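Local coordinates for GDSL-like protein (Collinsella aerofaciens ATCC 25986, PDB 7BXD) that probably hydrolyses acyl esters as a member of the GDSL-like lipase and acylhydrolase family, with the SGNH-hydrolase fold, at residues L91-G105 with I138-P152. Sequence-based numbering, arbitrary orientation.
Sequences LDGIDDAADVYVVFG and ITARSPQAKLVFMTP
The guanidinium of R141 is sandwiched in the loop before strand 100-104: the carbonyl O of L91 sits over the centre of one face, 3.3 Å from CZ, and CB of D96 lies over the opposite face. The loop leads into strand 100-104, which pairs in parallel with 146-150 in the SGNH-hydrolase sheet; helix 127-141 lies on the connection between them, a beta-alpha-beta crossover. At the guanidinium edge, NH2 of R141 gives I94 O a 2.8 Å hydrogen bond in the plane of the group, and NH1 adds weak bonds to I94 O and D95 O. A bend at chi3 (-65°) turns the arginine's end into the loop, and water 1 bridges NE to D92 OD1. A leucine in its place has no N-H to offer, and would probably leave I94 O without its charged donor and the loop held to the helix end by fewer bonds. Next door, S142 OG donates to D96 O at 2.8 Å. Y101 OH donates to D95 O and accepts from A98 N, two bonds that fix the hydroxyl end of the ring, while A145 CB meets the ring edge in plane. Five backbone bonds then zip the strands together, the first from K146 N to D99 O and the last from M150 N to V103 O. Beside L147, V103 CG2 meets I138 CD1 of the crossover helix tip to tip. The same valine sets CB over the centre of the F149 ring, while on the other side of the sheet M150 CE lies over one face of F104, 3.7 Å from CG.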
ATOM      1  N   LEU A  91     -13.390   2.745   1.259  1.00 15.18           N
ATOM      2  CA  LEU A  91     -13.126   2.763   2.701  1.00 14.86           C
ATOM      3  C   LEU A  91     -14.378   2.425   3.527  1.00 14.80           C
ATOM      4  O   LEU A  91     -14.308   1.672   4.511  1.00 15.51           O
ATOM      5  CB  LEU A  91     -12.541   4.118   3.099  1.00 15.55           C
ATOM      6  CG  LEU A  91     -12.356   4.348   4.597  1.00 15.61           C
ATOM      7  CD1 LEU A  91     -11.424   3.328   5.210  1.00 15.86           C
ATOM      8  CD2 LEU A  91     -11.828   5.762   4.803  1.00 16.71           C
ATOM      9  N   ASP A  92     -15.529   3.012   3.181  1.00 15.62           N
ATOM     10  CA  ASP A  92     -16.679   2.838   4.055  1.00 16.65           C
ATOM     11  C   ASP A  92     -17.133   1.390   4.124  1.00 16.75           C
ATOM     12  O   ASP A  92     -17.822   1.009   5.091  1.00 17.95           O
ATOM     13  CB  ASP A  92     -17.870   3.688   3.591  1.00 19.55           C
ATOM     14  CG  ASP A  92     -18.931   3.887   4.680  1.00 23.67           C
ATOM     15  OD1 ASP A  92     -18.596   4.471   5.741  1.00 25.39           O
ATOM     16  OD2 ASP A  92     -20.099   3.497   4.470  1.00 25.93           O
ATOM     17  N   GLY A  93     -16.765   0.572   3.127  1.00 16.41           N
ATOM     18  CA  GLY A  93     -17.143  -0.827   3.069  1.00 15.81           C
ATOM     19  C   GLY A  93     -16.181  -1.807   3.701  1.00 15.38           C
ATOM     20  O   GLY A  93     -16.442  -3.020   3.648  1.00 16.25           O
ATOM     21  N   ILE A  94     -15.051  -1.351   4.272  1.00 15.13           N
ATOM     22  CA  ILE A  94     -14.114  -2.265   4.942  1.00 14.91           C
ATOM     23  C   ILE A  94     -14.419  -2.279   6.434  1.00 15.16           C
ATOM     24  O   ILE A  94     -15.138  -1.438   6.971  1.00 16.44           O
ATOM     25  CB  ILE A  94     -12.633  -1.940   4.652  1.00 15.28           C
ATOM     26  CG1 ILE A  94     -12.125  -0.751   5.484  1.00 15.73           C
ATOM     27  CG2 ILE A  94     -12.403  -1.721   3.142  1.00 15.62           C
ATOM     28  CD1 ILE A  94     -10.633  -0.428   5.253  1.00 16.39           C
ATOM     29  N   ASP A  95     -13.894  -3.285   7.128  1.00 15.59           N
ATOM     30  CA  ASP A  95     -14.123  -3.428   8.564  1.00 15.76           C
ATOM     31  C   ASP A  95     -13.738  -2.144   9.299  1.00 15.58           C
ATOM     32  O   ASP A  95     -12.635  -1.611   9.092  1.00 17.68           O
ATOM     33  CB  ASP A  95     -13.247  -4.587   9.061  1.00 17.34           C
ATOM     34  CG  ASP A  95     -13.394  -4.859  10.537  1.00 18.89           C
ATOM     35  OD1 ASP A  95     -14.413  -4.459  11.163  1.00 17.97           O
ATOM     36  OD2 ASP A  95     -12.470  -5.520  11.088  1.00 21.32           O
ATOM     37  N   ASP A  96     -14.651  -1.623  10.131  1.00 15.89           N
ATOM     38  CA  ASP A  96     -14.353  -0.436  10.937  1.00 16.49           C
ATOM     39  C   ASP A  96     -13.938  -0.751  12.369  1.00 16.42           C
ATOM     40  O   ASP A  96     -13.647   0.176  13.140  1.00 17.20           O
ATOM     41  CB  ASP A  96     -15.521   0.566  10.926  1.00 17.94           C
ATOM     42  CG  ASP A  96     -16.753   0.073  11.689  1.00 19.21           C
ATOM     43  OD1 ASP A  96     -16.665  -0.925  12.443  1.00 20.42           O
ATOM     44  OD2 ASP A  96     -17.811   0.727  11.547  1.00 20.37           O
ATOM     45  N   ALA A  97     -13.871  -2.036  12.734  1.00 16.55           N
ATOM     46  CA  ALA A  97     -13.705  -2.443  14.121  1.00 17.47           C
ATOM     47  C   ALA A  97     -12.327  -3.025  14.412  1.00 17.33           C
ATOM     48  O   ALA A  97     -12.120  -3.559  15.502  1.00 19.02           O
ATOM     49  CB  ALA A  97     -14.799  -3.450  14.496  1.00 18.77           C
ATOM     50  N   ALA A  98     -11.368  -2.915  13.488  1.00 17.07           N
ATOM     51  CA  ALA A  98     -10.053  -3.476  13.740  1.00 16.99           C
ATOM     52  C   ALA A  98      -9.265  -2.609  14.727  1.00 16.00           C
ATOM     53  O   ALA A  98      -9.558  -1.422  14.950  1.00 17.21           O
ATOM     54  CB  ALA A  98      -9.271  -3.588  12.433  1.00 17.53           C
ATOM     55  N   ASP A  99      -8.214  -3.202  15.293  1.00 16.43           N
ATOM     56  CA  ASP A  99      -7.341  -2.489  16.224  1.00 16.84           C
ATOM     57  C   ASP A  99      -6.244  -1.709  15.522  1.00 15.83           C
ATOM     58  O   ASP A  99      -5.792  -0.684  16.046  1.00 16.88           O
ATOM     59  CB  ASP A  99      -6.707  -3.503  17.179  1.00 18.73           C
ATOM     60  CG  ASP A  99      -7.758  -4.309  17.911  1.00 20.34           C
ATOM     61  OD1 ASP A  99      -8.558  -3.716  18.668  1.00 22.64           O
ATOM     62  OD2 ASP A  99      -7.811  -5.532  17.705  1.00 21.75           O
ATOM     63  N   VAL A 100      -5.789  -2.190  14.363  1.00 15.71           N
ATOM     64  CA  VAL A 100      -4.735  -1.532  13.596  1.00 15.17           C
ATOM     65  C   VAL A 100      -5.182  -1.519  12.143  1.00 15.01           C
ATOM     66  O   VAL A 100      -5.680  -2.537  11.632  1.00 15.88           O
ATOM     67  CB  VAL A 100      -3.407  -2.314  13.729  1.00 16.43           C
ATOM     68  CG1 VAL A 100      -2.267  -1.651  12.941  1.00 17.48           C
ATOM     69  CG2 VAL A 100      -3.004  -2.510  15.198  1.00 17.17           C
ATOM     70  N   TYR A 101      -4.986  -0.379  11.478  1.00 14.13           N
ATOM     71  CA  TYR A 101      -5.178  -0.244  10.039  1.00 14.59           C
ATOM     72  C   TYR A 101      -3.822  -0.043   9.395  1.00 13.68           C
ATOM     73  O   TYR A 101      -3.054   0.836   9.817  1.00 14.72           O
ATOM     74  CB  TYR A 101      -6.086   0.950   9.692  1.00 14.31           C
ATOM     75  CG  TYR A 101      -7.500   0.580  10.052  1.00 14.21           C
ATOM     76  CD1 TYR A 101      -7.932   0.655  11.361  1.00 15.37           C
ATOM     77  CD2 TYR A 101      -8.371   0.009   9.101  1.00 14.78           C
ATOM     78  CE1 TYR A 101      -9.200   0.196  11.738  1.00 15.97           C
ATOM     79  CE2 TYR A 101      -9.629  -0.468   9.457  1.00 15.17           C
ATOM     80  CZ  TYR A 101     -10.030  -0.382  10.778  1.00 15.49           C
ATOM     81  OH  TYR A 101     -11.240  -0.879  11.187  1.00 16.37           O
ATOM     82  N   VAL A 102      -3.536  -0.849   8.371  1.00 13.58           N
ATOM     83  CA  VAL A 102      -2.298  -0.751   7.586  1.00 13.70           C
ATOM     84  C   VAL A 102      -2.712  -0.385   6.170  1.00 12.94           C
ATOM     85  O   VAL A 102      -3.391  -1.178   5.499  1.00 14.36           O
ATOM     86  CB  VAL A 102      -1.513  -2.075   7.608  1.00 14.57           C
ATOM     87  CG1 VAL A 102      -0.279  -1.967   6.728  1.00 15.75           C
ATOM     88  CG2 VAL A 102      -1.117  -2.448   9.046  1.00 15.89           C
ATOM     89  N   VAL A 103      -2.350   0.828   5.716  1.00 12.51           N
ATOM     90  CA  VAL A 103      -2.763   1.326   4.397  1.00 12.98           C
ATOM     91  C   VAL A 103      -1.535   1.319   3.503  1.00 13.09           C
ATOM     92  O   VAL A 103      -0.540   1.992   3.811  1.00 13.32           O
ATOM     93  CB  VAL A 103      -3.377   2.735   4.488  1.00 13.64           C
ATOM     94  CG1 VAL A 103      -3.818   3.184   3.100  1.00 15.05           C
ATOM     95  CG2 VAL A 103      -4.545   2.766   5.492  1.00 15.35           C
ATOM     96  N   PHE A 104      -1.603   0.572   2.396  1.00 12.70           N
ATOM     97  CA  PHE A 104      -0.454   0.315   1.531  1.00 12.72           C
ATOM     98  C   PHE A 104      -0.916   0.511   0.092  1.00 12.60           C
ATOM     99  O   PHE A 104      -1.614  -0.343  -0.454  1.00 13.16           O
ATOM    100  CB  PHE A 104      -0.032  -1.132   1.805  1.00 13.48           C
ATOM    101  CG  PHE A 104       1.163  -1.649   1.017  1.00 13.09           C
ATOM    102  CD1 PHE A 104       2.210  -0.829   0.591  1.00 13.13           C
ATOM    103  CD2 PHE A 104       1.244  -3.028   0.771  1.00 13.25           C
ATOM    104  CE1 PHE A 104       3.310  -1.366  -0.066  1.00 13.96           C
ATOM    105  CE2 PHE A 104       2.342  -3.567   0.103  1.00 13.95           C
ATOM    106  CZ  PHE A 104       3.374  -2.728  -0.319  1.00 14.33           C
ATOM    107  N   GLY A 105      -0.606   1.658  -0.501  1.00 13.04           N
ATOM    108  CA  GLY A 105      -1.063   1.946  -1.851  1.00 13.31           C
ATOM    109  C   GLY A 105      -0.280   3.092  -2.443  1.00 12.93           C
ATOM    110  O   GLY A 105       0.601   3.668  -1.796  1.00 13.37           O
ATOM    111  N   ILE A 138     -10.645   7.332   8.178  1.00 13.97           N
ATOM    112  CA  ILE A 138     -10.326   6.179   9.018  1.00 14.06           C
ATOM    113  C   ILE A 138     -10.444   6.580  10.481  1.00 14.73           C
ATOM    114  O   ILE A 138     -11.003   5.836  11.304  1.00 15.55           O
ATOM    115  CB  ILE A 138      -8.925   5.626   8.690  1.00 14.30           C
ATOM    116  CG1 ILE A 138      -8.923   4.936   7.315  1.00 14.26           C
ATOM    117  CG2 ILE A 138      -8.431   4.679   9.803  1.00 15.21           C
ATOM    118  CD1 ILE A 138      -7.531   4.619   6.753  1.00 15.03           C
ATOM    119  N   THR A 139      -9.921   7.764  10.835  1.00 14.78           N
ATOM    120  CA  THR A 139      -9.966   8.182  12.225  1.00 15.31           C
ATOM    121  C   THR A 139     -11.405   8.410  12.677  1.00 15.55           C
ATOM    122  O   THR A 139     -11.776   8.042  13.797  1.00 16.39           O
ATOM    123  CB  THR A 139      -9.093   9.421  12.442  1.00 15.46           C
ATOM    124  OG1 THR A 139      -7.755   9.145  12.006  1.00 15.25           O
ATOM    125  CG2 THR A 139      -9.084   9.789  13.932  1.00 16.46           C
ATOM    126  N   ALA A 140     -12.244   8.971  11.799  1.00 15.97           N
ATOM    127  CA  ALA A 140     -13.633   9.218  12.176  1.00 16.44           C
ATOM    128  C   ALA A 140     -14.379   7.918  12.427  1.00 16.39           C
ATOM    129  O   ALA A 140     -15.209   7.851  13.346  1.00 17.98           O
ATOM    130  CB  ALA A 140     -14.323  10.054  11.091  1.00 17.54           C
ATOM    131  N   ARG A 141     -14.127   6.886  11.616  1.00 15.57           N
ATOM    132  CA  ARG A 141     -14.904   5.665  11.735  1.00 16.41           C
ATOM    133  C   ARG A 141     -14.273   4.676  12.704  1.00 16.58           C
ATOM    134  O   ARG A 141     -14.956   3.766  13.184  1.00 17.72           O
ATOM    135  CB  ARG A 141     -15.090   5.064  10.345  1.00 17.49           C
ATOM    136  CG  ARG A 141     -13.852   4.410   9.758  1.00 16.40           C
ATOM    137  CD  ARG A 141     -13.958   4.238   8.231  1.00 16.66           C
ATOM    138  NE  ARG A 141     -15.036   3.302   7.855  1.00 16.81           N
ATOM    139  CZ  ARG A 141     -14.897   1.985   7.717  1.00 16.37           C
ATOM    140  NH1 ARG A 141     -13.721   1.403   7.926  1.00 16.39           N
ATOM    141  NH2 ARG A 141     -15.965   1.231   7.395  1.00 17.33           N
ATOM    142  N   SER A 142     -12.986   4.839  13.017  1.00 16.24           N
ATOM    143  CA  SER A 142     -12.234   3.903  13.855  1.00 16.44           C
ATOM    144  C   SER A 142     -11.358   4.722  14.797  1.00 17.79           C
ATOM    145  O   SER A 142     -10.130   4.660  14.724  1.00 18.13           O
ATOM    146  CB  SER A 142     -11.376   2.989  12.975  1.00 15.94           C
ATOM    147  OG  SER A 142     -12.170   2.305  12.016  1.00 15.74           O
ATOM    148  N   PRO A 143     -11.981   5.519  15.692  1.00 20.04           N
ATOM    149  CA  PRO A 143     -11.254   6.553  16.430  1.00 21.18           C
ATOM    150  C   PRO A 143     -10.240   6.044  17.426  1.00 19.60           C
ATOM    151  O   PRO A 143      -9.384   6.837  17.836  1.00 21.09           O
ATOM    152  CB  PRO A 143     -12.382   7.352  17.115  1.00 22.54           C
ATOM    153  CG  PRO A 143     -13.491   6.471  17.212  1.00 23.48           C
ATOM    154  CD  PRO A 143     -13.428   5.603  15.957  1.00 21.85           C
ATOM    155  N   GLN A 144     -10.323   4.782  17.858  1.00 17.49           N
ATOM    156  CA  GLN A 144      -9.361   4.210  18.783  1.00 17.60           C
ATOM    157  C   GLN A 144      -8.328   3.322  18.119  1.00 17.03           C
ATOM    158  O   GLN A 144      -7.407   2.862  18.802  1.00 18.58           O
ATOM    159  CB  GLN A 144     -10.084   3.438  19.887  1.00 19.12           C
ATOM    160  CG  GLN A 144     -10.933   4.362  20.750  1.00 21.31           C
ATOM    161  CD  GLN A 144     -11.707   3.639  21.827  1.00 25.23           C
ATOM    162  OE1 GLN A 144     -11.196   2.758  22.527  1.00 27.11           O
ATOM    163  NE2 GLN A 144     -12.966   4.027  21.983  1.00 27.57           N
ATOM    164  N   ALA A 145      -8.441   3.078  16.819  1.00 16.67           N
ATOM    165  CA  ALA A 145      -7.480   2.208  16.159  1.00 16.69           C
ATOM    166  C   ALA A 145      -6.146   2.929  15.952  1.00 16.11           C
ATOM    167  O   ALA A 145      -6.059   4.172  15.912  1.00 17.56           O
ATOM    168  CB  ALA A 145      -7.998   1.778  14.784  1.00 17.76           C
ATOM    169  N   LYS A 146      -5.082   2.131  15.825  1.00 15.45           N
ATOM    170  CA  LYS A 146      -3.800   2.646  15.359  1.00 15.51           C
ATOM    171  C   LYS A 146      -3.815   2.611  13.835  1.00 15.46           C
ATOM    172  O   LYS A 146      -4.438   1.730  13.230  1.00 17.83           O
ATOM    173  CB  LYS A 146      -2.655   1.775  15.898  1.00 18.99           C
ATOM    174  CG  LYS A 146      -2.203   2.131  17.340  1.00 25.67           C
ATOM    175  CD  LYS A 146      -3.187   2.288  18.384  1.00 29.75           C
ATOM    176  CE  LYS A 146      -2.476   1.975  19.697  1.00 32.49           C
ATOM    177  NZ  LYS A 146      -3.428   1.305  20.603  1.00 34.42           N
ATOM    178  N   LEU A 147      -3.159   3.568  13.220  1.00 14.44           N
ATOM    179  CA  LEU A 147      -3.094   3.690  11.763  1.00 13.52           C
ATOM    180  C   LEU A 147      -1.640   3.819  11.351  1.00 13.25           C
ATOM    181  O   LEU A 147      -0.905   4.681  11.866  1.00 14.00           O
ATOM    182  CB  LEU A 147      -3.868   4.942  11.338  1.00 14.19           C
ATOM    183  CG  LEU A 147      -3.792   5.351   9.866  1.00 14.24           C
ATOM    184  CD1 LEU A 147      -4.278   4.225   8.943  1.00 15.17           C
ATOM    185  CD2 LEU A 147      -4.613   6.644   9.646  1.00 15.53           C
ATOM    186  N   VAL A 148      -1.227   2.975  10.406  1.00 13.34           N
ATOM    187  CA  VAL A 148       0.142   2.970   9.895  1.00 13.60           C
ATOM    188  C   VAL A 148       0.033   2.975   8.376  1.00 12.86           C
ATOM    189  O   VAL A 148      -0.691   2.147   7.800  1.00 13.89           O
ATOM    190  CB  VAL A 148       0.911   1.713  10.370  1.00 14.54           C
ATOM    191  CG1 VAL A 148       2.316   1.688   9.811  1.00 15.32           C
ATOM    192  CG2 VAL A 148       0.949   1.599  11.896  1.00 15.98           C
ATOM    193  N   PHE A 149       0.767   3.870   7.723  1.00 12.24           N
ATOM    194  CA  PHE A 149       0.849   3.855   6.264  1.00 12.43           C
ATOM    195  C   PHE A 149       2.147   3.165   5.859  1.00 11.94           C
ATOM    196  O   PHE A 149       3.172   3.283   6.536  1.00 13.47           O
ATOM    197  CB  PHE A 149       0.830   5.270   5.659  1.00 13.52           C
ATOM    198  CG  PHE A 149      -0.544   5.743   5.272  1.00 13.32           C
ATOM    199  CD1 PHE A 149      -1.541   5.907   6.240  1.00 13.53           C
ATOM    200  CD2 PHE A 149      -0.855   5.990   3.934  1.00 14.30           C
ATOM    201  CE1 PHE A 149      -2.812   6.337   5.854  1.00 14.03           C
ATOM    202  CE2 PHE A 149      -2.130   6.442   3.573  1.00 15.15           C
ATOM    203  CZ  PHE A 149      -3.109   6.610   4.529  1.00 14.76           C
ATOM    204  N   MET A 150       2.107   2.467   4.724  1.00 12.49           N
ATOM    205  CA  MET A 150       3.306   1.903   4.111  1.00 12.81           C
ATOM    206  C   MET A 150       3.454   2.500   2.727  1.00 12.74           C
ATOM    207  O   MET A 150       2.521   2.466   1.924  1.00 13.43           O
ATOM    208  CB  MET A 150       3.229   0.358   4.033  1.00 13.69           C
ATOM    209  CG  MET A 150       2.842  -0.244   5.377  1.00 13.22           C
ATOM    210  SD  MET A 150       3.328  -1.966   5.622  1.00 13.94           S
ATOM    211  CE  MET A 150       2.393  -2.748   4.299  1.00 15.22           C
ATOM    212  N   THR A 151       4.610   3.081   2.450  1.00 12.71           N
ATOM    213  CA  THR A 151       4.821   3.696   1.142  1.00 12.66           C
ATOM    214  C   THR A 151       4.844   2.620   0.054  1.00 12.80           C
ATOM    215  O   THR A 151       5.244   1.477   0.309  1.00 13.50           O
ATOM    216  CB  THR A 151       6.113   4.501   1.144  1.00 13.29           C
ATOM    217  OG1 THR A 151       7.165   3.617   1.561  1.00 12.94           O
ATOM    218  CG2 THR A 151       6.046   5.717   2.068  1.00 14.18           C
ATOM    219  N   PRO A 152       4.410   2.966  -1.161  1.00 12.84           N
ATOM    220  CA  PRO A 152       4.308   1.957  -2.228  1.00 13.53           C
ATOM    221  C   PRO A 152       5.670   1.461  -2.656  1.00 12.76           C
ATOM    222  O   PRO A 152       6.617   2.246  -2.830  1.00 13.94           O
ATOM    223  CB  PRO A 152       3.622   2.727  -3.377  1.00 14.22           C
ATOM    224  CG  PRO A 152       3.911   4.203  -3.086  1.00 14.22           C
ATOM    225  CD  PRO A 152       3.867   4.274  -1.569  1.00 13.95           C
TER
HETATM  226  O   HOH W   1     -17.982   3.604   8.045  1.00 25.38           O
HETATM  227  O   HOH W   2     -17.646   3.402  12.597  1.00 24.02           O
HETATM  228  O   HOH W   3     -15.316   1.738  15.342  1.00 37.38           O
HETATM  229  O   HOH W   4       0.074   3.620   1.519  1.00 22.67           O